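Local coordinates for GGDEF family protein (Vibrio cholerae, PDB 5GZS), which probably makes the second messenger cyclic di-GMP, its periplasmic portion binding arginine and so perhaps acting as the sensor of the enzyme, at residues A[222-233]-A[262-273]; A[284-294]-A[411-420]. All coordinates share one frame; numbering follows the deposited sequence.

How the contacts relate
Reading from the N terminus, the chain leaves the long helix 189-218 and enters strand 226-230. Helix 248-259 follows, and strand 264-266 then returns beside the first strand, so contact 1 closes a short loop. Contact 2 opens only after this, beyond helix 277-282. It closes a far longer loop, in which the chain builds a second sheet before it comes back as strand 414-417. The two contacts are therefore in series and neither nests in the other. They share one five-stranded sheet, where strands 226-230 and 288-292 are neighbours. Asp287 of contact 2 joins them, with a salt bridge to Arg224 and a probable hydrogen bond to the backbone N of Arg227.

Contact 1: A[222-233]-A[262-273]; sequences VQRVLRVKLENN and LKCELVSNGQET
Val228 is bonded through both its backbone N and its backbone O to residues 265-267. Its N donates to Glu265 O (3.0 Å), and its O accepts from Val267 N (2.8 Å). Leu226 is bonded in the same alternating way, to Lys263 O and Glu265 N. The strands run parallel, their short axes 36° apart. The tight side carries Leu226, Val228, Cys264 and Leu266. Val228 CG2 lies 3.8 Å from Cys264 CB, and Leu266 CD1 reaches Leu230 CG at 3.6 Å, the two leucines crossing at about a right angle. Helix 248-259 packs on this face, and Cys264 is tied to its Cys257 by a disulfide. The solvent side holds Val225, Lys263, Glu265 and the outer part of Arg227. There a water links Glu265 OE2 to Arg227 NE, weakly at the arginine, and the bond from Lys263 NZ to Gln223 OE1 is weak. A separate polar end is more buried. Lys229 NZ donates to Gln271 OE1 (3.2 Å) from above the carbonyl plane. Asn232 N donates to Glu272 OE1 (2.7 Å) from the syn side, 30° out of the carboxylate plane. Two parallel strands joined through helix 248-259 form a beta-alpha-beta crossover, as in periplasmic solute-binding proteins.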
loop_
_atom_site.group_PDB
_atom_site.type_symbol
_atom_site.label_atom_id
_atom_site.label_comp_id
_atom_site.label_asym_id
_atom_site.label_seq_id
_atom_site.Cartn_x
_atom_site.Cartn_y
_atom_site.Cartn_z
ATOM N N VAL A 222 9.077 18.284 34.066
ATOM C CA VAL A 222 7.739 18.583 33.555
ATOM C C VAL A 222 7.203 19.994 33.909
ATOM O O VAL A 222 6.103 20.357 33.462
ATOM C CB VAL A 222 6.687 17.555 34.064
ATOM C CG1 VAL A 222 7.257 16.117 34.076
ATOM C CG2 VAL A 222 6.192 17.946 35.449
ATOM N N GLN A 223 7.939 20.777 34.710
ATOM C CA GLN A 223 7.526 22.156 34.956
ATOM C C GLN A 223 8.056 23.048 33.841
ATOM O O GLN A 223 7.692 24.223 33.743
ATOM C CB GLN A 223 8.013 22.683 36.307
ATOM C CG GLN A 223 7.378 22.038 37.519
ATOM C CD GLN A 223 5.881 21.813 37.361
ATOM O OE1 GLN A 223 5.114 22.743 37.119
ATOM N NE2 GLN A 223 5.463 20.564 37.489
ATOM N N ARG A 224 8.928 22.509 33.000
ATOM C CA ARG A 224 9.468 23.321 31.928
ATOM C C ARG A 224 8.471 23.483 30.774
ATOM O O ARG A 224 7.935 22.500 30.252
ATOM C CB ARG A 224 10.774 22.722 31.425
ATOM C CG ARG A 224 11.147 23.198 30.055
ATOM C CD ARG A 224 12.610 23.002 29.799
ATOM N NE ARG A 224 12.987 23.661 28.555
ATOM C CZ ARG A 224 14.215 23.654 28.060
ATOM N NH1 ARG A 224 15.186 23.018 28.708
ATOM N NH2 ARG A 224 14.468 24.281 26.922
ATOM N N VAL A 225 8.215 24.728 30.382
ATOM C CA VAL A 225 7.315 24.991 29.259
ATOM C C VAL A 225 8.026 24.816 27.915
ATOM O O VAL A 225 8.828 25.656 27.514
ATOM C CB VAL A 225 6.725 26.408 29.338
ATOM C CG1 VAL A 225 5.819 26.675 28.138
ATOM C CG2 VAL A 225 5.967 26.596 30.664
ATOM N N LEU A 226 7.740 23.718 27.228
ATOM C CA LEU A 226 8.337 23.459 25.927
ATOM C C LEU A 226 7.900 24.473 24.882
ATOM O O LEU A 226 6.703 24.652 24.663
ATOM C CB LEU A 226 7.962 22.057 25.457
ATOM C CG LEU A 226 8.431 20.930 26.377
ATOM C CD1 LEU A 226 8.082 19.589 25.751
ATOM C CD2 LEU A 226 9.939 21.057 26.626
ATOM N N ARG A 227 8.854 25.117 24.217
ATOM C CA ARG A 227 8.513 26.043 23.128
ATOM C C ARG A 227 8.437 25.342 21.765
ATOM O O ARG A 227 9.367 24.662 21.340
ATOM C CB ARG A 227 9.512 27.199 23.083
ATOM C CG ARG A 227 9.591 27.912 24.429
ATOM C CD ARG A 227 10.537 29.116 24.438
ATOM N NE ARG A 227 9.918 30.332 23.913
ATOM C CZ ARG A 227 10.132 30.776 22.686
ATOM N NH1 ARG A 227 10.947 30.100 21.886
ATOM N NH2 ARG A 227 9.535 31.877 22.258
ATOM N N VAL A 228 7.274 25.512 21.086
ATOM C CA VAL A 228 6.945 24.824 19.847
ATOM C C VAL A 228 6.783 25.847 18.716
ATOM O O VAL A 228 6.219 26.920 18.923
ATOM C CB VAL A 228 5.593 24.093 20.018
ATOM C CG1 VAL A 228 5.302 23.163 18.853
ATOM C CG2 VAL A 228 5.581 23.305 21.300
ATOM N N LYS A 229 7.278 25.533 17.519
ATOM C CA LYS A 229 6.955 26.354 16.346
ATOM C C LYS A 229 6.328 25.521 15.252
ATOM O O LYS A 229 6.710 24.364 15.047
ATOM C CB LYS A 229 8.169 27.101 15.794
ATOM C CG LYS A 229 8.556 28.241 16.660
ATOM C CD LYS A 229 9.227 29.354 15.875
ATOM C CE LYS A 229 9.651 30.462 16.847
ATOM N NZ LYS A 229 10.268 31.618 16.186
ATOM N N LEU A 230 5.363 26.106 14.549
ATOM C CA LEU A 230 4.762 25.413 13.416
ATOM C C LEU A 230 5.164 26.070 12.116
ATOM O O LEU A 230 5.061 27.288 11.969
ATOM C CB LEU A 230 3.245 25.367 13.536
ATOM C CG LEU A 230 2.714 24.500 14.676
ATOM C CD1 LEU A 230 1.197 24.585 14.735
ATOM C CD2 LEU A 230 3.181 23.058 14.557
ATOM N N GLU A 231 5.640 25.254 11.183
ATOM C CA GLU A 231 6.073 25.743 9.889
ATOM C C GLU A 231 4.913 26.448 9.180
ATOM O O GLU A 231 3.813 25.901 9.076
ATOM C CB GLU A 231 6.634 24.588 9.039
ATOM C CG GLU A 231 7.649 25.020 7.949
ATOM C CD GLU A 231 9.117 24.775 8.335
ATOM O OE1 GLU A 231 9.442 23.687 8.879
ATOM O OE2 GLU A 231 9.950 25.677 8.081
ATOM N N ASN A 232 5.154 27.673 8.717
ATOM C CA ASN A 232 4.128 28.412 7.986
ATOM C C ASN A 232 4.666 29.007 6.689
ATOM O O ASN A 232 4.201 30.034 6.204
ATOM C CB ASN A 232 3.446 29.465 8.875
ATOM C CG ASN A 232 1.981 29.125 9.153
ATOM O OD1 ASN A 232 1.286 28.608 8.280
ATOM N ND2 ASN A 232 1.515 29.403 10.368
ATOM N N ASN A 233 5.664 28.332 6.134
ATOM C CA ASN A 233 6.156 28.597 4.785
ATOM C C ASN A 233 5.687 27.442 3.883
ATOM O O ASN A 233 6.083 26.297 4.105
ATOM C CB ASN A 233 7.695 28.725 4.826
ATOM C CG ASN A 233 8.368 28.516 3.463
ATOM O OD1 ASN A 233 7.768 28.713 2.401
ATOM N ND2 ASN A 233 9.635 28.121 3.498
ATOM N N LEU A 262 3.068 16.906 29.612
ATOM C CA LEU A 262 3.974 18.033 29.491
ATOM C C LEU A 262 3.212 19.265 29.034
ATOM O O LEU A 262 2.210 19.166 28.329
ATOM C CB LEU A 262 5.082 17.739 28.493
ATOM C CG LEU A 262 5.772 16.391 28.549
ATOM C CD1 LEU A 262 6.481 16.234 27.262
ATOM C CD2 LEU A 262 6.754 16.328 29.722
ATOM N N LYS A 263 3.715 20.431 29.389
ATOM C CA LYS A 263 3.087 21.670 28.967
ATOM C C LYS A 263 3.819 22.222 27.751
ATOM O O LYS A 263 5.020 22.451 27.792
ATOM C CB LYS A 263 3.079 22.687 30.121
ATOM C CG LYS A 263 4.241 22.543 31.085
ATOM C CD LYS A 263 4.013 23.305 32.404
ATOM C CE LYS A 263 2.830 22.744 33.162
ATOM N NZ LYS A 263 2.784 23.249 34.566
ATOM N N CYS A 264 3.088 22.433 26.666
ATOM C CA CYS A 264 3.681 22.976 25.455
ATOM C C CYS A 264 3.005 24.253 25.084
ATOM O O CYS A 264 1.788 24.381 25.177
ATOM C CB CYS A 264 3.561 22.025 24.267
ATOM S SG CYS A 264 4.112 20.396 24.537
ATOM N N GLU A 265 3.780 25.170 24.572
ATOM C CA GLU A 265 3.283 26.450 24.202
ATOM C C GLU A 265 3.686 26.701 22.774
ATOM O O GLU A 265 4.834 26.652 22.464
ATOM C CB GLU A 265 3.950 27.461 25.108
ATOM C CG GLU A 265 3.648 28.900 24.850
ATOM C CD GLU A 265 4.084 29.781 25.979
ATOM O OE1 GLU A 265 3.420 29.842 27.004
ATOM O OE2 GLU A 265 5.107 30.415 25.846
ATOM N N LEU A 266 2.731 26.984 21.908
ATOM C CA LEU A 266 3.002 27.342 20.534
ATOM C C LEU A 266 3.486 28.781 20.460
ATOM O O LEU A 266 2.814 29.672 20.966
ATOM C CB LEU A 266 1.747 27.187 19.683
ATOM C CG LEU A 266 2.039 27.680 18.273
ATOM C CD1 LEU A 266 2.767 26.570 17.564
ATOM C CD2 LEU A 266 0.788 28.093 17.532
ATOM N N VAL A 267 4.577 29.022 19.793
ATOM C CA VAL A 267 5.054 30.405 19.636
ATOM C C VAL A 267 5.304 30.813 18.164
ATOM O O VAL A 267 5.719 30.001 17.348
ATOM C CB VAL A 267 6.327 30.628 20.449
ATOM C CG1 VAL A 267 6.027 30.472 21.926
ATOM C CG2 VAL A 267 7.391 29.638 20.039
ATOM N N SER A 268 5.035 32.080 17.847
ATOM C CA SER A 268 5.195 32.616 16.493
ATOM C C SER A 268 5.734 34.029 16.524
ATOM O O SER A 268 5.575 34.694 17.536
ATOM C CB SER A 268 3.858 32.635 15.758
ATOM O OG SER A 268 3.118 31.483 16.084
ATOM N N ASN A 269 6.265 34.525 15.406
ATOM C CA ASN A 269 6.340 35.970 15.093
ATOM C C ASN A 269 5.739 36.512 13.800
ATOM O O ASN A 269 4.557 36.789 13.750
ATOM C CB ASN A 269 7.756 36.551 15.189
ATOM C CG ASN A 269 8.600 35.884 16.233
ATOM O OD1 ASN A 269 8.142 35.576 17.316
ATOM N ND2 ASN A 269 9.842 35.673 15.914
ATOM N N GLY A 270 6.549 36.625 12.750
ATOM C CA GLY A 270 6.159 36.740 11.351
ATOM C C GLY A 270 6.982 36.011 10.299
ATOM O O GLY A 270 6.467 35.288 9.453
ATOM N N GLN A 271 8.286 36.204 10.336
ATOM C CA GLN A 271 9.212 35.306 9.678
ATOM C C GLN A 271 8.952 35.232 8.157
ATOM O O GLN A 271 8.601 36.234 7.569
ATOM C CB GLN A 271 9.096 33.945 10.372
ATOM C CG GLN A 271 9.522 34.019 11.815
ATOM C CD GLN A 271 10.108 32.738 12.347
ATOM O OE1 GLN A 271 9.455 32.029 13.084
ATOM N NE2 GLN A 271 11.350 32.459 11.999
ATOM N N GLU A 272 9.067 34.075 7.504
ATOM C CA GLU A 272 9.873 32.892 7.840
ATOM C C GLU A 272 10.501 32.463 6.524
ATOM O O GLU A 272 11.658 32.055 6.476
ATOM C CB GLU A 272 9.067 31.774 8.528
ATOM C CG GLU A 272 7.944 31.129 7.745
ATOM C CD GLU A 272 7.118 30.118 8.532
ATOM O OE1 GLU A 272 7.546 28.958 8.654
ATOM O OE2 GLU A 272 6.032 30.469 9.007
ATOM N N THR A 273 9.736 32.630 5.452
ATOM C CA THR A 273 10.159 32.412 4.086
ATOM C C THR A 273 11.641 32.720 3.864
ATOM O O THR A 273 12.290 32.166 2.974
ATOM C CB THR A 273 9.225 33.191 3.140
ATOM O OG1 THR A 273 8.018 32.441 2.993
ATOM C CG2 THR A 273 9.821 33.403 1.781
HETATM O O HOH W 1 7.763 30.239 25.565
HETATM O O HOH W 2 4.912 28.967 15.228
HETATM O O HOH W 3 10.436 28.809 7.877
#

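Contact 2: A[284-294]-A[411-420]; sequences KSIDILAPITV and YDIAIGFAKN
Ile288 and Phe417 lie side by side and point the same way, as a non-hydrogen-bonded pair of two antiparallel strands. Ile288 can be followed outward. Its CB splits into two branches. CG2, anti to the backbone N, meets Ile415 CG2 at 3.5 Å. CG1, placed beside the backbone N (chi1 -74°), lies 3.5 Å from Phe417 CD2. CD1 continues along the same ring and is 3.8 Å from Phe417 CE2. Helix 421-435 packs against this face, where Phe430 touches both residues. Next along, Leu289 and Gly416 form a hydrogen-bonded pair. Leu289 N gives to Gly416 O at 2.9 Å, and Gly416 N returns a bond to Leu289 O. Gly416 has no side chain, and Ile292 CG2 packs 3.5 Å from its N. The register then slips by one residue, and Ile292 pairs with Ala414 by two longer bonds. The slip falls at Ala290 and Pro291, whose peptide is cis. Pro291 CB packs on Ile413 CG2 at 3.6 Å. Beyond the strand, Thr293 CG2 meets the edge of the Tyr411 ring, 3.4 Å from CE2. At the far end, Ala418 N bonds to Asp287 O, and Asn420 N-caps helix 421-435 through Gly423. A beta bulge thus interrupts the antiparallel pair in the mixed sheet of a solute-binding-protein-like lobe, where the chain returns after building the other lobe.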
loop_
_atom_site.group_PDB
_atom_site.type_symbol
_atom_site.label_atom_id
_atom_site.label_comp_id
_atom_site.label_asym_id
_atom_site.label_seq_id
_atom_site.Cartn_x
_atom_site.Cartn_y
_atom_site.Cartn_z
ATOM N N LYS A 284 18.594 26.321 19.325
ATOM C CA LYS A 284 18.032 25.878 20.610
ATOM C C LYS A 284 17.138 26.969 21.222
ATOM O O LYS A 284 16.915 26.987 22.446
ATOM C CB LYS A 284 19.127 25.474 21.625
ATOM C CG LYS A 284 20.295 24.664 21.065
ATOM C CD LYS A 284 19.836 23.420 20.312
ATOM C CE LYS A 284 20.940 22.866 19.391
ATOM N NZ LYS A 284 22.242 22.772 20.110
ATOM N N SER A 285 16.624 27.875 20.388
ATOM C CA SER A 285 15.782 28.969 20.906
ATOM C C SER A 285 14.327 28.492 21.053
ATOM O O SER A 285 13.544 29.086 21.789
ATOM C CB SER A 285 15.877 30.226 20.013
ATOM O OG SER A 285 15.649 29.939 18.631
ATOM N N ILE A 286 13.995 27.408 20.351
ATOM C CA ILE A 286 12.755 26.653 20.565
ATOM C C ILE A 286 13.137 25.192 20.784
ATOM O O ILE A 286 14.259 24.799 20.457
ATOM C CB ILE A 286 11.801 26.765 19.379
ATOM C CG1 ILE A 286 12.396 26.027 18.179
ATOM C CG2 ILE A 286 11.565 28.230 19.029
ATOM C CD1 ILE A 286 11.463 25.884 16.985
ATOM N N ASP A 287 12.222 24.393 21.337
ATOM C CA ASP A 287 12.475 22.970 21.597
ATOM C C ASP A 287 11.889 22.031 20.514
ATOM O O ASP A 287 12.465 21.002 20.194
ATOM C CB ASP A 287 11.901 22.566 22.949
ATOM C CG ASP A 287 12.281 23.512 24.055
ATOM O OD1 ASP A 287 13.474 23.629 24.375
ATOM O OD2 ASP A 287 11.374 24.163 24.611
ATOM N N ILE A 288 10.738 22.383 19.964
ATOM C CA ILE A 288 10.029 21.484 19.073
ATOM C C ILE A 288 9.631 22.178 17.791
ATOM O O ILE A 288 9.208 23.328 17.807
ATOM C CB ILE A 288 8.776 20.940 19.758
ATOM C CG1 ILE A 288 9.163 19.915 20.810
ATOM C CG2 ILE A 288 7.768 20.369 18.747
ATOM C CD1 ILE A 288 8.013 19.601 21.778
ATOM N N LEU A 289 9.759 21.491 16.674
ATOM C CA LEU A 289 9.356 22.099 15.416
ATOM C C LEU A 289 8.656 21.053 14.574
ATOM O O LEU A 289 9.137 19.922 14.438
ATOM C CB LEU A 289 10.554 22.697 14.664
ATOM C CG LEU A 289 10.335 23.059 13.190
ATOM C CD1 LEU A 289 9.174 24.001 13.031
ATOM C CD2 LEU A 289 11.569 23.676 12.542
ATOM N N ALA A 290 7.504 21.426 14.030
ATOM C CA ALA A 290 6.755 20.529 13.169
ATOM C C ALA A 290 5.861 21.368 12.283
ATOM O O ALA A 290 5.462 22.469 12.655
ATOM C CB ALA A 290 5.939 19.532 13.988
ATOM N N PRO A 291 5.574 20.875 11.088
ATOM C CA PRO A 291 6.084 19.615 10.529
ATOM C C PRO A 291 7.532 19.751 10.070
ATOM O O PRO A 291 7.998 20.871 9.881
ATOM C CB PRO A 291 5.128 19.342 9.365
ATOM C CG PRO A 291 4.747 20.716 8.902
ATOM C CD PRO A 291 4.683 21.585 10.158
ATOM N N ILE A 292 8.233 18.641 9.891
ATOM C CA ILE A 292 9.518 18.700 9.204
ATOM C C ILE A 292 9.732 17.413 8.433
ATOM O O ILE A 292 9.678 16.323 9.006
ATOM C CB ILE A 292 10.676 18.943 10.172
ATOM C CG1 ILE A 292 11.996 18.504 9.536
ATOM C CG2 ILE A 292 10.428 18.208 11.483
ATOM C CD1 ILE A 292 13.211 18.911 10.318
ATOM N N THR A 293 9.983 17.527 7.129
ATOM C CA THR A 293 9.780 16.374 6.268
ATOM C C THR A 293 10.934 15.382 6.217
ATOM O O THR A 293 10.996 14.568 5.292
ATOM C CB THR A 293 9.461 16.810 4.851
ATOM O OG1 THR A 293 10.536 17.606 4.346
ATOM C CG2 THR A 293 8.166 17.599 4.846
ATOM N N VAL A 294 11.793 15.410 7.235
ATOM C CA VAL A 294 12.949 14.508 7.372
ATOM C C VAL A 294 13.593 14.186 6.029
ATOM O O VAL A 294 13.418 13.108 5.449
ATOM C CB VAL A 294 12.583 13.186 8.148
ATOM C CG1 VAL A 294 11.402 12.451 7.554
ATOM C CG2 VAL A 294 13.801 12.255 8.286
ATOM N N TYR A 411 6.594 10.437 1.084
ATOM C CA TYR A 411 7.626 10.714 2.083
ATOM C C TYR A 411 7.052 10.891 3.497
ATOM O O TYR A 411 5.871 10.626 3.748
ATOM C CB TYR A 411 8.458 11.941 1.670
ATOM C CG TYR A 411 7.719 13.258 1.540
ATOM C CD1 TYR A 411 6.970 13.546 0.409
ATOM C CD2 TYR A 411 7.799 14.235 2.532
ATOM C CE1 TYR A 411 6.303 14.759 0.279
ATOM C CE2 TYR A 411 7.131 15.445 2.404
ATOM C CZ TYR A 411 6.392 15.700 1.274
ATOM O OH TYR A 411 5.724 16.888 1.129
ATOM N N ASP A 412 7.893 11.328 4.425
ATOM C CA ASP A 412 7.528 11.316 5.840
ATOM C C ASP A 412 7.503 12.678 6.512
ATOM O O ASP A 412 8.358 13.524 6.291
ATOM C CB ASP A 412 8.488 10.404 6.600
ATOM C CG ASP A 412 8.319 8.945 6.220
ATOM O OD1 ASP A 412 7.174 8.449 6.288
ATOM O OD2 ASP A 412 9.322 8.305 5.829
ATOM N N ILE A 413 6.511 12.881 7.356
ATOM C CA ILE A 413 6.477 14.064 8.183
ATOM C C ILE A 413 6.622 13.609 9.641
ATOM O O ILE A 413 5.957 12.659 10.071
ATOM C CB ILE A 413 5.183 14.856 7.935
ATOM C CG1 ILE A 413 5.324 15.688 6.664
ATOM C CG2 ILE A 413 4.844 15.767 9.086
ATOM C CD1 ILE A 413 4.118 16.568 6.399
ATOM N N ALA A 414 7.530 14.263 10.375
ATOM C CA ALA A 414 7.769 13.995 11.799
ATOM C C ALA A 414 7.809 15.277 12.594
ATOM O O ALA A 414 7.749 16.374 12.025
ATOM C CB ALA A 414 9.067 13.247 12.000
ATOM N N ILE A 415 7.920 15.123 13.913
ATOM C CA ILE A 415 8.264 16.227 14.805
ATOM C C ILE A 415 9.767 16.247 14.986
ATOM O O ILE A 415 10.387 15.195 15.209
ATOM C CB ILE A 415 7.623 16.096 16.198
ATOM C CG1 ILE A 415 6.121 15.837 16.110
ATOM C CG2 ILE A 415 7.903 17.325 17.025
ATOM C CD1 ILE A 415 5.501 15.643 17.471
ATOM N N GLY A 416 10.353 17.438 14.902
ATOM C CA GLY A 416 11.787 17.621 15.094
ATOM C C GLY A 416 12.029 18.180 16.471
ATOM O O GLY A 416 11.217 18.970 16.964
ATOM N N PHE A 417 13.127 17.778 17.108
ATOM C CA PHE A 417 13.431 18.271 18.466
ATOM C C PHE A 417 14.833 18.762 18.458
ATOM O O PHE A 417 15.667 18.214 17.733
ATOM C CB PHE A 417 13.281 17.190 19.542
ATOM C CG PHE A 417 11.905 16.576 19.620
ATOM C CD1 PHE A 417 11.524 15.586 18.729
ATOM C CD2 PHE A 417 11.005 16.983 20.597
ATOM C CE1 PHE A 417 10.268 15.011 18.803
ATOM C CE2 PHE A 417 9.741 16.407 20.686
ATOM C CZ PHE A 417 9.374 15.419 19.785
ATOM N N ALA A 418 15.092 19.805 19.239
ATOM C CA ALA A 418 16.394 20.429 19.273
ATOM C C ALA A 418 17.419 19.406 19.697
ATOM O O ALA A 418 17.145 18.552 20.550
ATOM C CB ALA A 418 16.395 21.598 20.221
ATOM N N LYS A 419 18.599 19.499 19.092
ATOM C CA LYS A 419 19.691 18.582 19.362
ATOM C C LYS A 419 20.362 18.848 20.712
ATOM O O LYS A 419 21.475 19.355 20.780
ATOM C CB LYS A 419 20.711 18.682 18.241
ATOM C CG LYS A 419 20.641 17.599 17.206
ATOM C CD LYS A 419 21.346 16.360 17.726
ATOM C CE LYS A 419 22.309 15.836 16.693
ATOM N NZ LYS A 419 21.580 15.447 15.471
ATOM N N ASN A 420 19.686 18.514 21.798
ATOM C CA ASN A 420 20.329 18.569 23.107
ATOM C C ASN A 420 19.748 17.424 23.935
ATOM O O ASN A 420 18.884 16.733 23.428
ATOM C CB ASN A 420 20.143 19.955 23.760
ATOM C CG ASN A 420 18.692 20.407 23.796
ATOM O OD1 ASN A 420 17.756 19.605 23.921
ATOM N ND2 ASN A 420 18.505 21.717 23.681
#